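Local coordinates for protein pectate lyase 47 (Bacillus sp. TS-47, PDB 1VBL) that probably cleaves pectate, the de-esterified backbone of pectin, by calcium-dependent beta-elimination, as a thermostable member of polysaccharide lyase family 1, at residues 105-109 with 110-114. Residues are numbered along the deposited sequence; the frame is centred on the assembly and turned at random.
Sequences KEVEG and PLEEA
Val107 lays its CG1 methyl against the bent side chain of Glu112, five residues on, touching the aliphatic carbons as well as the carboxylate. CG1 lies 3.5 Å from Glu112 OE1 and 3.8 Å from Glu112 CG, and the two side chains cross at about a right angle. The glutamate reaches this place because CG is anti to the backbone N (chi1 170°) and the chain then folds at chi2, 61°, which presents the face of the carboxylate to the valine methyl. Both oxygens find partners beyond the pair: OE1 is hydrogen-bonded to the hydroxyl of Tyr93, on helix 90-97, and OE2 forms a salt bridge with Arg115. Val107 also rests on Tyr93 and Tyr97. With an alanine in place of Glu112, Arg115 is likely to lose its carboxylate mate, Tyr93 a hydrogen-bond partner and Val107 CG1 part of its cover.

The turn at Gly109 is a worked example of how a helix begins. Gly109 is the N-cap residue of helix 110-126, and its backbone angles would drive a CB into the preceding carbonyl oxygen. Pro110, without an N-H to give, suits the first turn. Gly109 O accepts the first i to i+4 bond from Glu113 N at 3.0 Å, nearly straight at 167°. A water ties the turn together a second time, accepting from Gly109 N at 2.8 Å and donating to Glu113 OE2 at 2.6 Å.

Two acidic side chains thus sit in the first turn of the helix, where their negative charge is likely to interact favourably with the helix dipole. Through Tyr93, Glu112 also joins this surface start of helix 110-126 to helix 90-97, so one side chain combines an apolar contact through its methylenes with charge pairing and hydrogen bonding at its carboxylate.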
ATOM      1  N   LYS A 105      24.631 -15.373   9.593  1.00 20.76           N
ATOM      2  CA  LYS A 105      23.998 -16.243  10.570  1.00 20.99           C
ATOM      3  C   LYS A 105      22.663 -15.619  10.954  1.00 21.37           C
ATOM      4  O   LYS A 105      22.477 -14.408  10.834  1.00 19.27           O
ATOM      5  CB  LYS A 105      24.877 -16.387  11.817  1.00 22.98           C
ATOM      6  CG  LYS A 105      26.224 -17.054  11.567  1.00 24.95           C
ATOM      7  CD  LYS A 105      26.054 -18.468  11.030  1.00 26.30           C
ATOM      8  CE  LYS A 105      27.400 -19.144  10.823  1.00 27.89           C
ATOM      9  NZ  LYS A 105      27.254 -20.510  10.251  1.00 29.09           N
ATOM     10  N   GLU A 106      21.736 -16.454  11.403  1.00 22.14           N
ATOM     11  CA  GLU A 106      20.423 -15.990  11.825  1.00 24.10           C
ATOM     12  C   GLU A 106      20.610 -14.957  12.935  1.00 22.78           C
ATOM     13  O   GLU A 106      21.353 -15.190  13.890  1.00 20.49           O
ATOM     14  CB  GLU A 106      19.602 -17.172  12.353  1.00 27.93           C
ATOM     15  CG  GLU A 106      18.225 -16.801  12.879  1.00 35.62           C
ATOM     16  CD  GLU A 106      17.530 -17.967  13.558  1.00 39.23           C
ATOM     17  OE1 GLU A 106      17.290 -18.995  12.887  1.00 41.97           O
ATOM     18  OE2 GLU A 106      17.224 -17.856  14.766  1.00 42.75           O
ATOM     19  N   VAL A 107      19.943 -13.816  12.807  1.00 22.04           N
ATOM     20  CA  VAL A 107      20.046 -12.769  13.817  1.00 21.81           C
ATOM     21  C   VAL A 107      19.331 -13.226  15.082  1.00 22.49           C
ATOM     22  O   VAL A 107      18.132 -13.508  15.061  1.00 23.35           O
ATOM     23  CB  VAL A 107      19.418 -11.451  13.319  1.00 21.43           C
ATOM     24  CG1 VAL A 107      19.476 -10.398  14.413  1.00 20.71           C
ATOM     25  CG2 VAL A 107      20.157 -10.967  12.080  1.00 23.33           C
ATOM     26  N   GLU A 108      20.075 -13.307  16.181  1.00 21.13           N
ATOM     27  CA  GLU A 108      19.514 -13.743  17.456  1.00 21.57           C
ATOM     28  C   GLU A 108      20.293 -13.175  18.633  1.00 20.64           C
ATOM     29  O   GLU A 108      21.367 -12.599  18.463  1.00 20.48           O
ATOM     30  CB  GLU A 108      19.525 -15.271  17.550  1.00 23.16           C
ATOM     31  CG  GLU A 108      20.895 -15.893  17.295  1.00 26.97           C
ATOM     32  CD  GLU A 108      21.020 -17.297  17.865  1.00 30.30           C
ATOM     33  OE1 GLU A 108      21.863 -18.069  17.365  1.00 30.32           O
ATOM     34  OE2 GLU A 108      20.287 -17.624  18.824  1.00 33.11           O
ATOM     35  N   GLY A 109      19.748 -13.345  19.830  1.00 20.14           N
ATOM     36  CA  GLY A 109      20.427 -12.846  21.011  1.00 20.99           C
ATOM     37  C   GLY A 109      19.647 -11.768  21.735  1.00 21.30           C
ATOM     38  O   GLY A 109      18.654 -11.266  21.217  1.00 19.72           O
ATOM     39  N   PRO A 110      20.088 -11.381  22.940  1.00 22.19           N
ATOM     40  CA  PRO A 110      19.417 -10.350  23.737  1.00 21.97           C
ATOM     41  C   PRO A 110      19.134  -9.026  23.023  1.00 19.90           C
ATOM     42  O   PRO A 110      18.065  -8.447  23.209  1.00 19.12           O
ATOM     43  CB  PRO A 110      20.339 -10.189  24.950  1.00 22.75           C
ATOM     44  CG  PRO A 110      21.676 -10.646  24.448  1.00 26.17           C
ATOM     45  CD  PRO A 110      21.314 -11.844  23.608  1.00 23.51           C
ATOM     46  N   LEU A 111      20.074  -8.550  22.211  1.00 18.27           N
ATOM     47  CA  LEU A 111      19.869  -7.292  21.492  1.00 18.54           C
ATOM     48  C   LEU A 111      18.729  -7.382  20.479  1.00 16.67           C
ATOM     49  O   LEU A 111      17.959  -6.436  20.324  1.00 16.57           O
ATOM     50  CB  LEU A 111      21.153  -6.852  20.786  1.00 18.69           C
ATOM     51  CG  LEU A 111      22.222  -6.198  21.670  1.00 21.44           C
ATOM     52  CD1 LEU A 111      23.478  -5.933  20.848  1.00 20.28           C
ATOM     53  CD2 LEU A 111      21.677  -4.899  22.254  1.00 21.10           C
ATOM     54  N   GLU A 112      18.632  -8.512  19.786  1.00 17.21           N
ATOM     55  CA  GLU A 112      17.568  -8.713  18.803  1.00 16.00           C
ATOM     56  C   GLU A 112      16.244  -8.852  19.550  1.00 16.01           C
ATOM     57  O   GLU A 112      15.228  -8.288  19.149  1.00 15.99           O
ATOM     58  CB  GLU A 112      17.852  -9.968  17.965  1.00 16.33           C
ATOM     59  CG  GLU A 112      16.709 -10.426  17.056  1.00 15.16           C
ATOM     60  CD  GLU A 112      16.303  -9.400  16.005  1.00 16.85           C
ATOM     61  OE1 GLU A 112      16.982  -8.360  15.856  1.00 14.16           O
ATOM     62  OE2 GLU A 112      15.291  -9.645  15.314  1.00 17.43           O
ATOM     63  N   GLU A 113      16.262  -9.601  20.647  1.00 14.73           N
ATOM     64  CA  GLU A 113      15.065  -9.782  21.454  1.00 15.36           C
ATOM     65  C   GLU A 113      14.599  -8.425  21.975  1.00 15.26           C
ATOM     66  O   GLU A 113      13.397  -8.148  22.049  1.00 12.98           O
ATOM     67  CB  GLU A 113      15.362 -10.730  22.619  1.00 20.08           C
ATOM     68  CG  GLU A 113      15.467 -12.192  22.200  1.00 23.31           C
ATOM     69  CD  GLU A 113      16.249 -13.035  23.189  1.00 26.58           C
ATOM     70  OE1 GLU A 113      16.289 -12.674  24.384  1.00 27.81           O
ATOM     71  OE2 GLU A 113      16.817 -14.067  22.771  1.00 28.63           O
ATOM     72  N   ALA A 114      15.562  -7.576  22.324  1.00 13.83           N
ATOM     73  CA  ALA A 114      15.257  -6.248  22.829  1.00 14.62           C
ATOM     74  C   ALA A 114      14.688  -5.384  21.704  1.00 13.72           C
ATOM     75  O   ALA A 114      13.817  -4.551  21.940  1.00 13.33           O
ATOM     76  CB  ALA A 114      16.512  -5.608  23.410  1.00 14.42           C
TER
HETATM   77  O   HOH W   1      17.357 -14.617  20.321  1.00 27.32           O